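Local coordinates for intracellular growth locus, subunit C (Francisella tularensis subsp. tularensis, PDB 2QWU), which probably forms the inner tube of the type VI-like secretion system of the Francisella pathogenicity island, which serves growth of the bacterium inside host cells, at residues 39-44 against 118-123; 69-74 against 89-94; 146-151 against 181-186. The protein carries 2 engineered substitutions. All coordinates share one frame; numbering follows the deposited sequence.

Overall arrangement
The six segments belong to one antiparallel sheet whose strand pairings run in a closed ring, 37-43, 71-79, 86-96, 173-184, 147-150, 120-122 and back to 37-43, as in a barrel. Contact 2 is the core of the three, almost wholly buried, with mostly apolar side chains. Contacts 1 and 3 are partly buried: leucines and isoleucines face inward in contact 1 and leucines in contact 3, with lysines, hydroxyls or a tyrosine on the other face. Contact 1 continues into contact 2 where L41 CD2 packs on A71 CB, and into contact 3 through backbone bonds of I120 and L122. Bound water bridges polar groups in each. Side-chain hydroxyl chemistry matters most in contact 3.

Contact 1: 39-44 against 118-123; sequences DSLTIA and MKIKLG
L41 turns CG away from its backbone N (chi1 171°) while L122 turns CG away from its own carbonyl carbon (chi1 -49°), and the two side chains come to lie side by side, L41 CD1 3.7 Å from L122 CD2. The same L41 methyl reaches I120 CG2, and I43 runs alongside I120 on this buried face, where V107 of helix 97-114 and I178 and I180 of strand 173-184 also pack. Between the antiparallel strands, T42 and K121 form the hydrogen-bonded pair: T42 N to K121 O is 3.1 Å and K121 N to T42 O 2.9 Å. A44 N to K119 O closes one end, where selenomethionine M118 bends to set SE 3.7 Å from A44 CB. At the other end G123 N reaches S40 O at 2.9 Å from well above the carbonyl plane. S40 OG sits 3.1 Å from G123 CA, against bare backbone. One water joins S40 OG to K121 O, giving that carbonyl a second donor besides T42 N. K121 NZ leads away to N145 O. Backbone bonds thus join the strands, while apolar packing turns the L41, I43, I120 and L122 face inward and leaves the T42 and K121 face partly open to solvent.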
# COMPACT_ATOMS: atom_id res chain seq x y z
N ASP A 39 8.32 -0.22 -4.33
CA ASP A 39 9.51 0.45 -4.87
C ASP A 39 9.23 1.59 -5.84
O ASP A 39 10.17 2.31 -6.24
CB ASP A 39 10.51 -0.58 -5.47
CG ASP A 39 9.99 -1.26 -6.71
OD1 ASP A 39 8.88 -0.92 -7.16
OD2 ASP A 39 10.73 -2.15 -7.27
N SER A 40 7.96 1.79 -6.17
CA SER A 40 7.57 2.92 -6.99
C SER A 40 6.10 3.22 -6.75
O SER A 40 5.37 2.36 -6.28
CB SER A 40 7.83 2.66 -8.48
OG SER A 40 6.87 1.78 -9.00
N LEU A 41 5.69 4.46 -7.03
CA LEU A 41 4.33 4.86 -6.85
C LEU A 41 4.05 6.07 -7.74
O LEU A 41 4.76 7.07 -7.72
CB LEU A 41 4.05 5.26 -5.37
CG LEU A 41 2.67 5.91 -5.10
CD1 LEU A 41 1.55 4.94 -5.31
CD2 LEU A 41 2.67 6.49 -3.67
N THR A 42 3.00 5.95 -8.54
CA THR A 42 2.55 7.05 -9.35
C THR A 42 1.12 7.38 -8.99
O THR A 42 0.29 6.49 -8.91
CB THR A 42 2.63 6.71 -10.83
OG1 THR A 42 3.97 6.34 -11.09
CG2 THR A 42 2.23 7.96 -11.72
N ILE A 43 0.85 8.67 -8.77
CA ILE A 43 -0.50 9.12 -8.44
C ILE A 43 -0.93 10.25 -9.39
O ILE A 43 -0.29 11.31 -9.41
CB ILE A 43 -0.59 9.66 -6.98
CG1 ILE A 43 -0.31 8.52 -5.99
CG2 ILE A 43 -2.02 10.19 -6.70
CD1 ILE A 43 -0.19 9.02 -4.55
N ALA A 44 -2.00 10.01 -10.14
CA ALA A 44 -2.53 11.01 -11.08
C ALA A 44 -1.36 11.48 -11.97
O ALA A 44 -1.23 12.66 -12.31
CB ALA A 44 -3.12 12.20 -10.29
N MSE A 118 -8.06 8.84 -13.14
CA MSE A 118 -7.07 9.15 -12.11
C MSE A 118 -6.51 7.80 -11.61
O MSE A 118 -7.13 7.12 -10.78
CB MSE A 118 -7.73 9.95 -10.96
CG MSE A 118 -6.74 10.77 -10.06
SE MSE A 118 -5.59 9.72 -8.98
CE MSE A 118 -6.83 9.04 -7.93
N LYS A 119 -5.32 7.43 -12.10
CA LYS A 119 -4.73 6.14 -11.71
C LYS A 119 -3.68 6.22 -10.62
O LYS A 119 -2.89 7.18 -10.56
CB LYS A 119 -4.06 5.47 -12.92
CG LYS A 119 -4.93 5.35 -14.17
CD LYS A 119 -6.26 4.69 -13.91
CE LYS A 119 -6.91 4.27 -15.23
NZ LYS A 119 -8.26 3.63 -14.98
N ILE A 120 -3.67 5.20 -9.76
CA ILE A 120 -2.68 5.11 -8.71
C ILE A 120 -2.04 3.78 -9.06
O ILE A 120 -2.72 2.74 -9.10
CB ILE A 120 -3.33 5.10 -7.35
CG1 ILE A 120 -4.04 6.45 -7.20
CG2 ILE A 120 -2.29 4.83 -6.24
CD1 ILE A 120 -4.68 6.67 -5.91
N LYS A 121 -0.75 3.83 -9.40
CA LYS A 121 -0.09 2.61 -9.85
C LYS A 121 1.01 2.25 -8.87
O LYS A 121 1.95 3.05 -8.62
CB LYS A 121 0.51 2.84 -11.25
CG LYS A 121 1.32 1.65 -11.79
CD LYS A 121 0.44 0.53 -12.28
CE LYS A 121 1.23 -0.54 -13.11
NZ LYS A 121 0.34 -1.67 -13.54
N LEU A 122 0.88 1.07 -8.28
CA LEU A 122 1.84 0.64 -7.28
C LEU A 122 2.95 -0.16 -7.95
O LEU A 122 2.67 -0.91 -8.89
CB LEU A 122 1.17 -0.27 -6.25
CG LEU A 122 -0.16 0.19 -5.63
CD1 LEU A 122 -0.56 -0.77 -4.47
CD2 LEU A 122 -0.00 1.60 -5.13
N GLY A 123 4.17 0.01 -7.46
CA GLY A 123 5.31 -0.72 -7.99
C GLY A 123 5.41 -2.08 -7.32
O GLY A 123 4.41 -2.60 -6.82
O HOH W 1 4.32 2.67 -9.85

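Contact 2: 69-74 against 89-94; sequences AAASVI and ITLGVL
S72 and G92 pair across the beta hairpin of strands 71-79 and 86-96, in the buried middle of the chain. Theirs is a hydrogen-bonded antiparallel pair: S72 N gives to G92 O at 2.9 Å, whereas G92 N returns a bond to S72 O at 3.0 Å, from above the S72 carbonyl plane. I74 N to T90 O continues the ladder. S72 OG stands between its own N and carbonyl carbon (chi1 60°), which lays it against G92, 3.3 Å from G92 CA. No side chain on the glycine competes for that place, and OG is held by the hydroxyl of Y175 on strand 173-184. I74 points toward the partner strand, its CD1 reaching to 3.8 Å from G92 N and its CB touching the T90 methyl CG2. The hairpin forms one wall of the large curled antiparallel sheet. Strand 71-79 has 37-43 as a further neighbour and strand 86-96 has 173-184, and a classic beta bulge at A70 and A71, both facing I38, interrupts the first of these pairings. On the face opposite S72, V73 and L91 lie side by side with V73 CG2 3.9 Å from L91 CD2, while V73 CG1 meets I89 CG1 at 4.2 Å, those two side chains crossing at about a right angle. L91 CD2 also rests on S72 O. A71 CB packs against V93 CG1 at 3.8 Å, and both L41 and I38 of strand 37-43 cover A71. At the bulge a water takes the hydrogen of L94 N and donates to A70 O.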
# COMPACT_ATOMS: atom_id res chain seq x y z
N ALA A 69 12.30 2.31 -1.24
CA ALA A 69 10.86 2.46 -1.40
C ALA A 69 10.42 3.89 -1.72
O ALA A 69 11.05 4.82 -1.25
CB ALA A 69 10.16 2.04 -0.09
N ALA A 70 9.39 4.00 -2.56
CA ALA A 70 8.77 5.28 -2.87
C ALA A 70 7.62 5.51 -1.84
O ALA A 70 7.21 6.66 -1.60
CB ALA A 70 8.20 5.26 -4.31
N ALA A 71 7.09 4.43 -1.27
CA ALA A 71 5.97 4.57 -0.32
C ALA A 71 5.85 3.34 0.53
O ALA A 71 6.26 2.25 0.10
CB ALA A 71 4.64 4.75 -1.05
N SER A 72 5.30 3.50 1.74
CA SER A 72 5.00 2.36 2.57
C SER A 72 3.48 2.18 2.38
O SER A 72 2.76 3.13 1.97
CB SER A 72 5.26 2.65 4.05
OG SER A 72 4.42 3.74 4.45
N VAL A 73 3.01 0.95 2.59
CA VAL A 73 1.55 0.71 2.59
C VAL A 73 1.25 0.43 4.07
O VAL A 73 1.71 -0.58 4.62
CB VAL A 73 1.14 -0.49 1.74
CG1 VAL A 73 -0.35 -0.67 1.83
CG2 VAL A 73 1.54 -0.24 0.29
N ILE A 74 0.52 1.35 4.70
CA ILE A 74 0.20 1.28 6.14
C ILE A 74 -1.11 0.56 6.42
O ILE A 74 -1.22 -0.15 7.44
CB ILE A 74 0.14 2.73 6.73
CG1 ILE A 74 1.53 3.37 6.64
CG2 ILE A 74 -0.27 2.74 8.15
CD1 ILE A 74 1.46 4.92 6.69
N ILE A 89 -6.97 2.64 0.84
CA ILE A 89 -5.55 2.41 1.09
C ILE A 89 -4.94 3.60 1.78
O ILE A 89 -5.36 4.74 1.58
CB ILE A 89 -4.80 2.08 -0.27
CG1 ILE A 89 -3.37 1.59 0.02
CG2 ILE A 89 -4.71 3.35 -1.19
CD1 ILE A 89 -2.73 1.05 -1.28
N THR A 90 -3.95 3.34 2.62
CA THR A 90 -3.22 4.40 3.33
C THR A 90 -1.74 4.19 3.04
O THR A 90 -1.22 3.10 3.27
CB THR A 90 -3.48 4.32 4.85
OG1 THR A 90 -4.89 4.55 5.08
CG2 THR A 90 -2.74 5.45 5.55
N LEU A 91 -1.11 5.23 2.46
CA LEU A 91 0.29 5.16 2.07
C LEU A 91 1.12 6.18 2.84
O LEU A 91 0.63 7.25 3.15
CB LEU A 91 0.41 5.47 0.55
CG LEU A 91 -0.40 4.56 -0.39
CD1 LEU A 91 -0.71 5.25 -1.68
CD2 LEU A 91 0.43 3.35 -0.65
N GLY A 92 2.38 5.85 3.14
CA GLY A 92 3.27 6.77 3.81
C GLY A 92 4.31 7.20 2.77
O GLY A 92 4.90 6.34 2.14
N VAL A 93 4.50 8.51 2.57
CA VAL A 93 5.50 8.98 1.62
C VAL A 93 6.38 10.04 2.27
O VAL A 93 5.99 10.68 3.25
CB VAL A 93 4.86 9.54 0.32
CG1 VAL A 93 4.01 8.44 -0.35
CG2 VAL A 93 3.94 10.77 0.66
N LEU A 94 7.58 10.20 1.75
CA LEU A 94 8.48 11.24 2.32
C LEU A 94 8.55 12.36 1.25
O LEU A 94 9.12 12.18 0.17
CB LEU A 94 9.85 10.64 2.61
CG LEU A 94 10.83 11.58 3.31
CD1 LEU A 94 10.36 12.01 4.70
CD2 LEU A 94 12.15 10.71 3.37
O HOH W 2 8.43 8.83 -0.50

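Contact 3: 146-151 against 181-186; sequences LELYPI and DGLTTS
Y149 and T184 carry the tight part of the contact. Their side chains lie side by side, and T184 CG2 sits over one face of the phenol ring, 3.8 Å from its centroid and 29° off the normal, a CH-pi contact. The tyrosine ring is swung to the position between its own N and carbonyl carbon (chi1 64°). T184 points OG1 the other way, anti to its N (chi1 -177°), where P85 O binds it, and this leaves the methyl to meet the ring. Backbone bonds back the pair: T184 N runs almost straight down the Y149 carbonyl at 2.8 Å, and Y149 N returns a bond to T184 O. On the core side L148 and L183 cross at about a right angle, L148 CD1 3.9 Å from L183 CD1, with I87 and I89 of strand 86-96 packed on them. L183 CD2 tucks against Y149 O. Buried T185 is held firmly too, its OG1 donating to E147 O at 2.7 Å and positioned further by Q187 N. The solvent side lies at exposed S186 and I151. By S186 a water donates to E147 O at 2.8 Å while taking the hydrogen of S186 N, so E147 O is gripped twice. I151 N makes a nearly straight bond to G182 O at 3.0 Å, and the exposed I151 side chain crosses T184, its CG1 3.8 Å from T184 CB. G182 is where the chain turns a corner: D181 before it pairs with S157, whereas L183 and T184 after it bond to I87 and Y149. That corner lets strand 173-184 pair with 147-150 as well as with 86-96 and 157-162, as part of the closed ring of strands, consistent with an Hcp-like barrel.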
# COMPACT_ATOMS: atom_id res chain seq x y z
N LEU A 146 -0.21 -3.22 -9.01
CA LEU A 146 -1.63 -3.02 -8.96
C LEU A 146 -1.98 -1.60 -9.38
O LEU A 146 -1.32 -0.66 -8.95
CB LEU A 146 -2.13 -3.32 -7.54
CG LEU A 146 -3.63 -3.17 -7.28
CD1 LEU A 146 -4.42 -4.32 -7.93
CD2 LEU A 146 -3.83 -3.27 -5.72
N GLU A 147 -3.02 -1.44 -10.22
CA GLU A 147 -3.49 -0.13 -10.64
C GLU A 147 -4.89 0.08 -10.06
O GLU A 147 -5.82 -0.72 -10.27
CB GLU A 147 -3.59 0.01 -12.16
CG GLU A 147 -3.96 1.44 -12.57
CD GLU A 147 -3.71 1.71 -14.06
OE1 GLU A 147 -4.64 1.51 -14.86
OE2 GLU A 147 -2.57 2.08 -14.43
N LEU A 148 -5.01 1.15 -9.29
CA LEU A 148 -6.28 1.49 -8.66
C LEU A 148 -6.83 2.79 -9.29
O LEU A 148 -6.08 3.63 -9.78
CB LEU A 148 -6.07 1.76 -7.17
CG LEU A 148 -5.37 0.64 -6.34
CD1 LEU A 148 -4.94 1.20 -4.92
CD2 LEU A 148 -6.33 -0.51 -6.12
N TYR A 149 -8.14 2.96 -9.24
CA TYR A 149 -8.73 4.17 -9.81
C TYR A 149 -10.03 4.42 -9.06
O TYR A 149 -10.54 3.55 -8.40
CB TYR A 149 -8.95 3.99 -11.35
CG TYR A 149 -9.92 2.92 -11.74
CD1 TYR A 149 -11.27 3.19 -11.78
CD2 TYR A 149 -9.49 1.65 -12.10
CE1 TYR A 149 -12.19 2.20 -12.17
CE2 TYR A 149 -10.37 0.66 -12.47
CZ TYR A 149 -11.72 0.94 -12.52
OH TYR A 149 -12.61 -0.03 -12.92
N PRO A 150 -10.58 5.64 -9.17
CA PRO A 150 -11.82 5.94 -8.44
C PRO A 150 -13.04 5.24 -8.98
O PRO A 150 -13.20 5.12 -10.19
CB PRO A 150 -11.98 7.46 -8.63
CG PRO A 150 -10.58 7.94 -8.95
CD PRO A 150 -10.03 6.85 -9.82
N ILE A 151 -13.92 4.82 -8.08
CA ILE A 151 -15.17 4.21 -8.50
C ILE A 151 -15.94 5.35 -9.19
O ILE A 151 -16.53 5.18 -10.27
CB ILE A 151 -15.99 3.71 -7.29
CG1 ILE A 151 -15.34 2.44 -6.72
CG2 ILE A 151 -17.42 3.44 -7.75
CD1 ILE A 151 -15.69 2.18 -5.26
N ASP A 181 -9.91 6.70 -0.25
CA ASP A 181 -11.07 5.81 -0.12
C ASP A 181 -11.85 5.87 -1.43
O ASP A 181 -11.64 6.77 -2.23
CB ASP A 181 -12.02 6.29 1.02
CG ASP A 181 -11.37 6.27 2.41
OD1 ASP A 181 -11.12 5.17 2.99
OD2 ASP A 181 -11.11 7.39 2.93
N GLY A 182 -12.71 4.89 -1.65
CA GLY A 182 -13.55 4.82 -2.84
C GLY A 182 -12.84 4.45 -4.14
O GLY A 182 -13.13 5.01 -5.21
N LEU A 183 -11.88 3.53 -4.04
CA LEU A 183 -11.12 3.10 -5.20
C LEU A 183 -11.59 1.72 -5.61
O LEU A 183 -12.27 1.06 -4.88
CB LEU A 183 -9.62 2.99 -4.81
CG LEU A 183 -8.87 4.28 -4.47
CD1 LEU A 183 -7.45 3.95 -3.90
CD2 LEU A 183 -8.75 5.11 -5.76
N THR A 184 -11.25 1.31 -6.81
CA THR A 184 -11.55 -0.05 -7.23
C THR A 184 -10.38 -0.40 -8.18
O THR A 184 -9.43 0.35 -8.26
CB THR A 184 -12.91 -0.16 -7.93
OG1 THR A 184 -13.15 -1.54 -8.25
CG2 THR A 184 -12.93 0.66 -9.21
N THR A 185 -10.43 -1.54 -8.85
CA THR A 185 -9.33 -1.89 -9.77
C THR A 185 -9.94 -2.89 -10.76
O THR A 185 -10.92 -3.52 -10.43
CB THR A 185 -8.19 -2.62 -8.98
OG1 THR A 185 -7.15 -3.07 -9.89
CG2 THR A 185 -8.72 -3.86 -8.26
N SER A 186 -9.36 -3.04 -11.95
CA SER A 186 -9.86 -4.06 -12.89
C SER A 186 -9.16 -5.41 -12.69
O SER A 186 -9.51 -6.41 -13.35
CB SER A 186 -9.60 -3.66 -14.33
OG SER A 186 -9.94 -2.33 -14.55
O HOH W 3 -7.11 -1.38 -12.63